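Side-chain contacts in aminotransferase (Paracoccus denitrificans, PDB 4GRX), which probably transfers amino groups between amines and keto acids with pyridoxal phosphate, as a class III omega-aminotransferase: residues V106-K111 with V123-S128; T403-N408 with K459-V464. All coordinates share one frame; numbering follows the deposited sequence.

Read from the N terminus, contact 1 comes first: the end of helix 103-115 and a short turn lead back into strand 122-126, and with 11 residues between the two segments the loop it closes is short and local. Contact 2 opens much later, in the loop after strand 390-395, and closes 50 residues on, at the C-terminal end of helix 443-463. The two are in series, neither nested nor crossed. Contact 1 joins a helix to an outermost strand of the seven-stranded sheet; contact 2 ties a loop before helix 411-421 to the chain's last helix, near the three-stranded sheet. Their centres lie about 45 Å apart on opposite sides of the chain's centre.

Contact 1. Residues V106-K111 with V123-S128; sequences VMLSEK and VFYTNS
Ser109 of helix 106-111 and Val123 of strand 123-126 mark the nearest backbone approach, with Ser109 CA 5.9 Å from Val123 CA. The two axes come within 9.3 Å at 121° between their N-to-C directions, so the helix runs across the strand rather than along it. The strand contributes two residues, Val123 and Tyr125, both turned toward the helix, while Phe124 between them points away.

Tyr125 makes the polar link. With CG anti to its carbonyl carbon (chi1 -65°), it carries its phenol oxygen to the helix between Leu108 and Ser109. Ser109 OG, lying at the ring edge near its plane, is hydrogen-bonded to Tyr125 OH at 3.1 Å; either hydroxyl could be the donor. Ser109 N is also close to Tyr125 OH, but the angle is too poor for a hydrogen bond. The Leu108 CD2 methyl packs on Tyr125 CE1 at 3.7 Å, and Leu108 CB lies 3.6 Å from Tyr125 OH. Val123 fills in beside the serine, its CG2 methyl 3.9 Å from Ser109 O.

The contact borders the dimer interface: Ser109 packs on Tyr26 of the second subunit, and Val123 makes backbone hydrogen bonds to that subunit. Leu108 also packs on Ala345, Leu346 and Ile349 of helix 339-354, and Val123 and Tyr125 both touch Leu112 further along helix 103-115. Strand 122-126, at the margin of the seven-stranded sheet of the large domain, as in fold type I PLP enzymes, pairs antiparallel with strand 307-311, while Phe124 and Thr126 pack against helix 129-146.

Contact 2. Residues T403-N408 with K459-V464; sequences TPFDAN and KVFAEV
Phe405 meets Phe461 and Val464 where the loop 403-408 packs against the end of the C-terminal helix 443-463, in a class III aminotransferase, a family of PLP fold type I. The side-chain contact is apolar and buries 126 Å², summed over both sides.

The aromatic part is a rim-to-rim pair. The Phe405 and Phe461 rings have centroids 5.8 Å apart and planes inclined by 21°, and neither lies over the other's face. Their closest atoms are Phe405 CE2 and Phe461 CE1 at 3.7 Å, while Phe405 CZ lies 3.9 Å from Phe461 CD1, so two neighbouring carbons of each rim take part. Phe461 reaches this place because its CG stands anti to the carbonyl carbon (chi1 -65°), which carries the ring out from the helix to the phenylalanine of the loop.

The aliphatic part uses CE1 and CD1 of the Phe405 ring, which Val464, the first residue to leave helical geometry, approaches obliquely with its CG1 methyl. With only an alanine here in place of Phe405, the Phe461 rim and the Val464 methyl would probably lose their shared partner, opening a gap between loop and helix.

Beyond the two segments, Ala395 of strand 390-395 touches both phenylalanines, and Phe405 also packs on Val411 of helix 411-421. Val464 CG1 rests against two adjacent ring carbons, 3.7 Å from Phe405 CE1 and 3.8 Å from Phe405 CD1.

Contact 1. Residues V106-K111 with V123-S128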
loop_
_atom_site.group_PDB
_atom_site.type_symbol
_atom_site.label_atom_id
_atom_site.label_comp_id
_atom_site.label_asym_id
_atom_site.label_seq_id
_atom_site.Cartn_x
_atom_site.Cartn_y
_atom_site.Cartn_z
ATOM N N VAL A 106 8.001 8.092 16.359
ATOM C CA VAL A 106 8.951 7.684 17.387
ATOM C C VAL A 106 8.222 7.022 18.559
ATOM O O VAL A 106 8.732 6.072 19.164
ATOM C CB VAL A 106 9.822 8.871 17.869
ATOM C CG1 VAL A 106 10.879 8.403 18.856
ATOM C CG2 VAL A 106 10.487 9.575 16.690
ATOM N N MET A 107 7.017 7.501 18.857
ATOM C CA MET A 107 6.227 6.948 19.953
ATOM C C MET A 107 5.694 5.538 19.684
ATOM O O MET A 107 5.893 4.623 20.490
ATOM C CB MET A 107 5.098 7.904 20.339
ATOM C CG MET A 107 5.520 9.019 21.289
ATOM S SD MET A 107 4.227 10.273 21.374
ATOM C CE MET A 107 4.865 11.334 22.686
ATOM N N LEU A 108 5.032 5.360 18.544
ATOM C CA LEU A 108 4.507 4.038 18.180
ATOM C C LEU A 108 5.570 2.934 18.091
ATOM O O LEU A 108 5.390 1.863 18.685
ATOM C CB LEU A 108 3.681 4.091 16.905
ATOM C CG LEU A 108 2.888 2.803 16.685
ATOM C CD1 LEU A 108 1.770 2.659 17.705
ATOM C CD2 LEU A 108 2.346 2.768 15.272
ATOM N N SER A 109 6.665 3.201 17.372
ATOM C CA SER A 109 7.817 2.282 17.343
ATOM C C SER A 109 8.135 1.762 18.747
ATOM O O SER A 109 8.151 0.557 18.977
ATOM C CB SER A 109 9.057 2.956 16.750
ATOM O OG SER A 109 8.898 3.273 15.380
ATOM N N GLU A 110 8.353 2.689 19.680
ATOM C CA GLU A 110 8.658 2.367 21.068
ATOM C C GLU A 110 7.563 1.512 21.694
ATOM O O GLU A 110 7.839 0.471 22.296
ATOM C CB GLU A 110 8.832 3.659 21.847
ATOM C CG GLU A 110 9.418 3.485 23.235
ATOM C CD GLU A 110 9.996 4.783 23.772
ATOM O OE1 GLU A 110 9.380 5.843 23.536
ATOM O OE2 GLU A 110 11.065 4.750 24.430
ATOM N N LYS A 111 6.317 1.950 21.521
ATOM C CA LYS A 111 5.164 1.222 22.042
ATOM C C LYS A 111 5.075 -0.189 21.462
ATOM O O LYS A 111 4.905 -1.164 22.209
ATOM C CB LYS A 111 3.871 2.010 21.792
ATOM C CG LYS A 111 2.588 1.341 22.280
ATOM C CD LYS A 111 2.629 0.846 23.730
ATOM C CE LYS A 111 2.892 1.951 24.748
ATOM N NZ LYS A 111 2.313 1.652 26.091
ATOM N N VAL A 123 11.301 -1.312 13.748
ATOM C CA VAL A 123 9.985 -1.186 13.135
ATOM C C VAL A 123 10.102 -0.401 11.815
ATOM O O VAL A 123 10.681 0.699 11.777
ATOM C CB VAL A 123 8.997 -0.467 14.106
ATOM C CG1 VAL A 123 7.564 -0.537 13.604
ATOM C CG2 VAL A 123 9.086 -1.047 15.518
ATOM N N PHE A 124 9.561 -0.981 10.744
ATOM C CA PHE A 124 9.398 -0.275 9.470
ATOM C C PHE A 124 7.905 -0.168 9.100
ATOM O O PHE A 124 7.131 -1.096 9.361
ATOM C CB PHE A 124 10.198 -0.965 8.364
ATOM C CG PHE A 124 10.287 -0.162 7.090
ATOM C CD1 PHE A 124 11.196 0.902 6.977
ATOM C CD2 PHE A 124 9.463 -0.463 5.992
ATOM C CE1 PHE A 124 11.279 1.641 5.799
ATOM C CE2 PHE A 124 9.548 0.273 4.814
ATOM C CZ PHE A 124 10.458 1.322 4.721
ATOM N N TYR A 125 7.493 0.957 8.509
ATOM C CA TYR A 125 6.056 1.186 8.275
ATOM C C TYR A 125 5.595 1.069 6.817
ATOM O O TYR A 125 6.359 1.319 5.881
ATOM C CB TYR A 125 5.602 2.519 8.883
ATOM C CG TYR A 125 5.696 2.567 10.397
ATOM C CD1 TYR A 125 4.725 1.969 11.194
ATOM C CD2 TYR A 125 6.756 3.216 11.028
ATOM C CE1 TYR A 125 4.810 2.002 12.575
ATOM C CE2 TYR A 125 6.851 3.252 12.407
ATOM C CZ TYR A 125 5.874 2.645 13.178
ATOM O OH TYR A 125 5.955 2.685 14.552
ATOM N N THR A 126 4.329 0.688 6.652
ATOM C CA THR A 126 3.684 0.623 5.348
ATOM C C THR A 126 2.270 1.158 5.475
ATOM O O THR A 126 1.846 1.581 6.564
ATOM C CB THR A 126 3.578 -0.821 4.839
ATOM O OG1 THR A 126 2.794 -1.588 5.754
ATOM C CG2 THR A 126 4.935 -1.451 4.718
ATOM N N ASN A 127 1.520 1.113 4.378
ATOM C CA ASN A 127 0.110 1.495 4.440
ATOM C C ASN A 127 -0.807 0.303 4.638
ATOM O O ASN A 127 -1.785 0.393 5.374
ATOM C CB ASN A 127 -0.297 2.299 3.208
ATOM C CG ASN A 127 0.515 3.571 3.055
ATOM O OD1 ASN A 127 0.527 4.422 3.946
ATOM N ND2 ASN A 127 1.211 3.700 1.933
ATOM N N SER A 128 -0.474 -0.821 4.012
ATOM C CA SER A 128 -1.319 -2.008 4.056
ATOM C C SER A 128 -0.549 -3.218 4.540
ATOM O O SER A 128 0.676 -3.207 4.582
ATOM C CB SER A 128 -1.868 -2.282 2.668
ATOM O OG SER A 128 -0.816 -2.604 1.774
#

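Contact 2. Residues T403-N408 with K459-V464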
loop_
_atom_site.group_PDB
_atom_site.type_symbol
_atom_site.label_atom_id
_atom_site.label_comp_id
_atom_site.label_asym_id
_atom_site.label_seq_id
_atom_site.Cartn_x
_atom_site.Cartn_y
_atom_site.Cartn_z
ATOM N N THR A 403 -18.363 -33.864 1.480
ATOM C CA THR A 403 -18.427 -33.328 0.127
ATOM C C THR A 403 -19.111 -31.964 0.097
ATOM O O THR A 403 -20.183 -31.802 0.689
ATOM C CB THR A 403 -19.197 -34.294 -0.783
ATOM O OG1 THR A 403 -19.349 -35.546 -0.104
ATOM C CG2 THR A 403 -18.454 -34.509 -2.087
ATOM N N PRO A 404 -18.504 -30.984 -0.605
ATOM C CA PRO A 404 -19.051 -29.624 -0.640
ATOM C C PRO A 404 -20.249 -29.536 -1.567
ATOM O O PRO A 404 -20.515 -30.476 -2.293
ATOM C CB PRO A 404 -17.892 -28.794 -1.205
ATOM C CG PRO A 404 -17.110 -29.741 -2.049
ATOM C CD PRO A 404 -17.326 -31.129 -1.489
ATOM N N PHE A 405 -20.969 -28.421 -1.532
ATOM C CA PHE A 405 -22.052 -28.179 -2.481
ATOM C C PHE A 405 -21.461 -27.892 -3.859
ATOM O O PHE A 405 -20.326 -27.433 -3.964
ATOM C CB PHE A 405 -22.924 -26.992 -2.034
ATOM C CG PHE A 405 -23.832 -27.290 -0.854
ATOM C CD1 PHE A 405 -24.991 -28.059 -1.013
ATOM C CD2 PHE A 405 -23.542 -26.783 0.414
ATOM C CE1 PHE A 405 -25.828 -28.333 0.066
ATOM C CE2 PHE A 405 -24.380 -27.054 1.495
ATOM C CZ PHE A 405 -25.519 -27.831 1.318
ATOM N N ASP A 406 -22.225 -28.166 -4.912
ATOM C CA ASP A 406 -21.824 -27.816 -6.273
ATOM C C ASP A 406 -21.588 -26.322 -6.449
ATOM O O ASP A 406 -22.347 -25.500 -5.952
ATOM C CB ASP A 406 -22.899 -28.248 -7.269
ATOM C CG ASP A 406 -22.652 -29.620 -7.850
ATOM O OD1 ASP A 406 -21.550 -30.196 -7.656
ATOM O OD2 ASP A 406 -23.581 -30.116 -8.525
ATOM N N ALA A 407 -20.536 -25.986 -7.182
ATOM C CA ALA A 407 -20.240 -24.605 -7.538
ATOM C C ALA A 407 -21.465 -23.859 -8.079
ATOM O O ALA A 407 -21.671 -22.685 -7.757
ATOM C CB ALA A 407 -19.108 -24.554 -8.552
ATOM N N ASN A 408 -22.278 -24.540 -8.887
ATOM C CA ASN A 408 -23.390 -23.865 -9.543
ATOM C C ASN A 408 -24.530 -23.497 -8.586
ATOM O O ASN A 408 -25.391 -22.690 -8.916
ATOM C CB ASN A 408 -23.863 -24.617 -10.808
ATOM C CG ASN A 408 -24.916 -25.682 -10.520
ATOM O OD1 ASN A 408 -24.690 -26.621 -9.753
ATOM N ND2 ASN A 408 -26.073 -25.548 -11.156
ATOM N N LYS A 459 -33.215 -21.266 5.743
ATOM C CA LYS A 459 -33.768 -20.826 4.474
ATOM C C LYS A 459 -32.955 -21.376 3.301
ATOM O O LYS A 459 -33.520 -22.017 2.419
ATOM C CB LYS A 459 -33.821 -19.296 4.437
ATOM C CG LYS A 459 -34.891 -18.714 3.543
ATOM C CD LYS A 459 -35.092 -17.247 3.891
ATOM C CE LYS A 459 -36.493 -16.768 3.539
ATOM N NZ LYS A 459 -36.778 -16.972 2.093
ATOM N N VAL A 460 -31.638 -21.153 3.311
ATOM C CA VAL A 460 -30.769 -21.564 2.212
ATOM C C VAL A 460 -30.671 -23.091 2.051
ATOM O O VAL A 460 -30.843 -23.606 0.939
ATOM C CB VAL A 460 -29.361 -20.939 2.330
ATOM C CG1 VAL A 460 -28.454 -21.412 1.196
ATOM C CG2 VAL A 460 -29.445 -19.418 2.344
ATOM N N PHE A 461 -30.423 -23.819 3.138
ATOM C CA PHE A 461 -30.327 -25.277 3.043
ATOM C C PHE A 461 -31.622 -25.941 2.578
ATOM O O PHE A 461 -31.601 -27.044 2.017
ATOM C CB PHE A 461 -29.788 -25.925 4.340
ATOM C CG PHE A 461 -28.359 -25.546 4.669
ATOM C CD1 PHE A 461 -27.420 -25.333 3.658
ATOM C CD2 PHE A 461 -27.946 -25.406 5.996
ATOM C CE1 PHE A 461 -26.109 -24.975 3.961
ATOM C CE2 PHE A 461 -26.630 -25.056 6.305
ATOM C CZ PHE A 461 -25.714 -24.839 5.284
ATOM N N ALA A 462 -32.751 -25.276 2.795
ATOM C CA ALA A 462 -34.028 -25.824 2.338
ATOM C C ALA A 462 -34.271 -25.512 0.866
ATOM O O ALA A 462 -34.936 -26.276 0.179
ATOM C CB ALA A 462 -35.175 -25.321 3.197
ATOM N N GLU A 463 -33.741 -24.386 0.395
ATOM C CA GLU A 463 -33.788 -24.031 -1.031
ATOM C C GLU A 463 -32.967 -25.027 -1.852
ATOM O O GLU A 463 -33.248 -25.270 -3.020
ATOM C CB GLU A 463 -33.221 -22.623 -1.261
ATOM C CG GLU A 463 -34.121 -21.456 -0.862
ATOM C CD GLU A 463 -33.400 -20.097 -0.854
ATOM O OE1 GLU A 463 -34.077 -19.087 -0.553
ATOM O OE2 GLU A 463 -32.170 -20.012 -1.141
ATOM N N VAL A 464 -31.983 -25.627 -1.194
ATOM C CA VAL A 464 -30.865 -26.285 -1.848
ATOM C C VAL A 464 -30.717 -27.776 -1.453
ATOM O O VAL A 464 -29.653 -28.376 -1.651
ATOM C CB VAL A 464 -29.585 -25.455 -1.562
ATOM C CG1 VAL A 464 -28.317 -26.272 -1.672
ATOM C CG2 VAL A 464 -29.508 -24.246 -2.479
#